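PDB 2EAE: alpha-fucosidase from Bifidobacterium bifidum, which probably hydrolyses alpha-1,2-fucosidic linkages of glycans, releasing L-fucose, the piece present here being the catalytic region of a longer glycoside hydrolase family 95 enzyme. Local coordinates for residues A[412-417]-A[760-765]. The protein carries 1 engineered substitution. Residues are numbered along the deposited sequence; the frame is centred on the assembly and turned at random.
Sequences TPWGSD and HAPFQI. With FUL (beta-L-fucopyranose), chain D; GLC (alpha-D-glucopyranose), chain B; GAL (beta-D-galactopyranose), chain C.
W414 and H760 meet in the sugar pocket of the family 95 catalytic domain, an (alpha/alpha)6 barrel in which two irregular loops, 412-417 and 760-765, bring an indole and an imidazole together beside the bound beta-L-fucose. The aromatic pair is edge-to-face, though well tilted from perpendicular: CH2 on the six-membered ring of W414 comes down over the centre of the H760 imidazole, with ring centroids 4.7 Å apart and planes inclined at 53°. With chi1 at -176°, the H760 side chain extends away from its own backbone N, which carries the ring out toward both indole and sugar. Its two nitrogens do separate work. ND1 donates to the carbonyl O of A761, at 2.9 Å, from well above the carbonyl plane, which helps to set the ring's rotation, while NE2 donates to O3 of FUL at 2.7 Å. R677, H678 and W722 also hydrogen-bond the same fucose.

Apolar packing joins the two prolines and the indole. CD of P762, whose ring follows a cis peptide bond, lies 4.1 Å from W414 CZ3, and the two prolines touch through CG of P413 and CG of P762 at 3.9 Å. A separate amide-on-indole contact comes from Q764, whose amide group, reached by a bend in its chain, lies obliquely against the CE3-CZ3 side of the indole. One indole face receives the fucose methyl, C6 of FUL standing 3.6 Å from W414 CD2 toward the rim of the ring system. Replacing W414 by an alanine would probably leave the H760 ring without its edge-to-face partner, the fucose methyl without its apolar floor and the glycosidic O4 of GLC without this indole donor. That donor is NE1 of W414, which makes a nearly straight bond (164°) to O4 of GLC at 2.9 Å.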
loop_
_atom_site.group_PDB
_atom_site.type_symbol
_atom_site.label_atom_id
_atom_site.label_comp_id
_atom_site.label_asym_id
_atom_site.label_seq_id
_atom_site.Cartn_x
_atom_site.Cartn_y
_atom_site.Cartn_z
ATOM N N THR A 412 -15.297 10.887 -6.907
ATOM C CA THR A 412 -14.155 9.991 -6.849
ATOM C C THR A 412 -14.459 8.844 -5.889
ATOM O O THR A 412 -14.867 9.068 -4.729
ATOM C CB THR A 412 -12.888 10.755 -6.460
ATOM O OG1 THR A 412 -12.586 11.690 -7.500
ATOM C CG2 THR A 412 -11.686 9.827 -6.300
ATOM N N PRO A 413 -14.266 7.602 -6.361
ATOM C CA PRO A 413 -14.678 6.459 -5.546
ATOM C C PRO A 413 -13.866 6.404 -4.229
ATOM O O PRO A 413 -12.636 6.389 -4.242
ATOM C CB PRO A 413 -14.375 5.252 -6.428
ATOM C CG PRO A 413 -13.526 5.718 -7.505
ATOM C CD PRO A 413 -13.626 7.199 -7.625
ATOM N N TRP A 414 -14.586 6.432 -3.120
ATOM C CA TRP A 414 -13.985 6.436 -1.788
ATOM C C TRP A 414 -12.962 7.532 -1.619
ATOM O O TRP A 414 -12.019 7.431 -0.800
ATOM C CB TRP A 414 -13.384 5.067 -1.459
ATOM C CG TRP A 414 -14.344 3.988 -1.613
ATOM C CD1 TRP A 414 -15.389 3.714 -0.803
ATOM C CD2 TRP A 414 -14.376 3.021 -2.663
ATOM N NE1 TRP A 414 -16.086 2.639 -1.283
ATOM C CE2 TRP A 414 -15.468 2.177 -2.413
ATOM C CE3 TRP A 414 -13.539 2.747 -3.768
ATOM C CZ2 TRP A 414 -15.792 1.101 -3.248
ATOM C CZ3 TRP A 414 -13.851 1.678 -4.591
ATOM C CH2 TRP A 414 -14.963 0.864 -4.332
ATOM N N GLY A 415 -13.134 8.586 -2.412
ATOM C CA GLY A 415 -12.308 9.761 -2.364
ATOM C C GLY A 415 -10.867 9.547 -2.737
ATOM O O GLY A 415 -10.021 10.436 -2.523
ATOM N N SER A 416 -10.574 8.385 -3.331
ATOM C CA SER A 416 -9.194 7.937 -3.509
ATOM C C SER A 416 -8.362 8.242 -2.256
ATOM O O SER A 416 -7.262 8.785 -2.372
ATOM C CB SER A 416 -8.579 8.602 -4.734
ATOM O OG SER A 416 -7.302 8.051 -5.053
ATOM N N ASP A 417 -8.902 7.892 -1.086
ATOM C CA ASP A 417 -8.394 8.342 0.205
ATOM C C ASP A 417 -7.355 7.400 0.820
ATOM O O ASP A 417 -6.733 6.632 0.124
ATOM C CB ASP A 417 -9.555 8.626 1.201
ATOM C CG ASP A 417 -10.375 7.361 1.598
ATOM O OD1 ASP A 417 -9.972 6.210 1.294
ATOM O OD2 ASP A 417 -11.448 7.519 2.242
ATOM N N HIS A 760 -11.606 -3.182 -8.474
ATOM C CA HIS A 760 -12.587 -3.582 -7.472
ATOM C C HIS A 760 -13.872 -4.246 -8.007
ATOM O O HIS A 760 -14.289 -5.242 -7.434
ATOM C CB HIS A 760 -12.909 -2.330 -6.623
ATOM C CG HIS A 760 -13.838 -2.567 -5.456
ATOM N ND1 HIS A 760 -15.209 -2.654 -5.595
ATOM C CD2 HIS A 760 -13.593 -2.613 -4.125
ATOM C CE1 HIS A 760 -15.762 -2.794 -4.403
ATOM N NE2 HIS A 760 -14.802 -2.772 -3.493
ATOM N N ALA A 761 -14.544 -3.725 -9.052
ATOM C CA ALA A 761 -14.206 -2.474 -9.778
ATOM C C ALA A 761 -14.744 -1.274 -9.012
ATOM O O ALA A 761 -15.642 -1.439 -8.184
ATOM C CB ALA A 761 -14.842 -2.496 -11.173
ATOM N N PRO A 762 -14.240 -0.054 -9.323
ATOM C CA PRO A 762 -13.260 0.303 -10.361
ATOM C C PRO A 762 -11.785 0.180 -9.932
ATOM O O PRO A 762 -11.484 -0.528 -8.976
ATOM C CB PRO A 762 -13.573 1.770 -10.595
ATOM C CG PRO A 762 -13.937 2.269 -9.208
ATOM C CD PRO A 762 -14.727 1.136 -8.587
ATOM N N PHE A 763 -10.884 0.823 -10.655
ATOM C CA PHE A 763 -9.430 0.755 -10.370
ATOM C C PHE A 763 -9.150 1.084 -8.886
ATOM O O PHE A 763 -9.658 2.072 -8.350
ATOM C CB PHE A 763 -8.655 1.711 -11.296
ATOM C CG PHE A 763 -7.288 2.123 -10.778
ATOM C CD1 PHE A 763 -6.337 1.157 -10.401
ATOM C CD2 PHE A 763 -6.932 3.458 -10.731
ATOM C CE1 PHE A 763 -5.052 1.556 -9.940
ATOM C CE2 PHE A 763 -5.646 3.874 -10.257
ATOM C CZ PHE A 763 -4.713 2.916 -9.879
ATOM N N GLN A 764 -8.381 0.213 -8.235
ATOM C CA GLN A 764 -7.946 0.427 -6.843
ATOM C C GLN A 764 -6.576 -0.225 -6.819
ATOM O O GLN A 764 -6.446 -1.389 -7.185
ATOM C CB GLN A 764 -8.871 -0.307 -5.859
ATOM C CG GLN A 764 -10.294 0.256 -5.755
ATOM C CD GLN A 764 -10.325 1.577 -5.037
ATOM O OE1 GLN A 764 -10.369 2.654 -5.664
ATOM N NE2 GLN A 764 -10.249 1.518 -3.719
ATOM N N ILE A 765 -5.584 0.483 -6.314
ATOM C CA ILE A 765 -4.183 0.055 -6.508
ATOM C C ILE A 765 -3.746 -1.025 -5.518
ATOM O O ILE A 765 -2.791 -1.714 -5.791
ATOM C CB ILE A 765 -3.211 1.249 -6.461
ATOM C CG1 ILE A 765 -1.890 0.933 -7.220
ATOM C CG2 ILE A 765 -3.005 1.705 -5.015
ATOM C CD1 ILE A 765 -0.984 2.183 -7.354
HETATM C C1 FUL D . -13.399 -0.939 2.191
HETATM C C2 FUL D . -13.826 -2.162 1.352
HETATM O O2 FUL D . -14.908 -2.848 2.020
HETATM C C3 FUL D . -14.237 -1.826 -0.100
HETATM O O3 FUL D . -14.219 -3.035 -0.893
HETATM C C4 FUL D . -13.281 -0.813 -0.732
HETATM O O4 FUL D . -12.021 -1.488 -0.826
HETATM C C5 FUL D . -13.145 0.414 0.171
HETATM C C6 FUL D . -12.154 1.450 -0.360
HETATM O O5 FUL D . -12.654 0.015 1.445
HETATM O O1 FUL D . -12.525 -1.297 3.281
HETATM C C1 GLC B . -21.594 -0.030 -2.021
HETATM C C2 GLC B . -21.326 1.471 -1.820
HETATM C C3 GLC B . -19.909 1.794 -1.380
HETATM C C4 GLC B . -19.471 0.841 -0.283
HETATM C C5 GLC B . -19.453 -0.543 -0.916
HETATM C C6 GLC B . -18.941 -1.580 0.067
HETATM O O1 GLC B . -21.453 -0.410 -3.374
HETATM O O2 GLC B . -21.548 2.223 -2.991
HETATM O O3 GLC B . -19.955 3.109 -0.906
HETATM O O4 GLC B . -18.183 1.183 0.194
HETATM O O5 GLC B . -20.782 -0.913 -1.245
HETATM O O6 GLC B . -19.995 -1.820 0.981
HETATM C C1 GAL C . -18.080 1.604 1.538
HETATM C C2 GAL C . -16.700 1.213 2.093
HETATM C C3 GAL C . -16.502 1.779 3.508
HETATM C C4 GAL C . -16.762 3.296 3.474
HETATM C C5 GAL C . -18.163 3.566 2.909
HETATM C C6 GAL C . -18.373 5.056 2.741
HETATM O O2 GAL C . -16.481 -0.177 2.037
HETATM O O3 GAL C . -15.168 1.526 3.877
HETATM O O4 GAL C . -15.798 3.912 2.653
HETATM O O5 GAL C . -18.248 2.995 1.616
HETATM O O6 GAL C . -19.749 5.280 2.470
#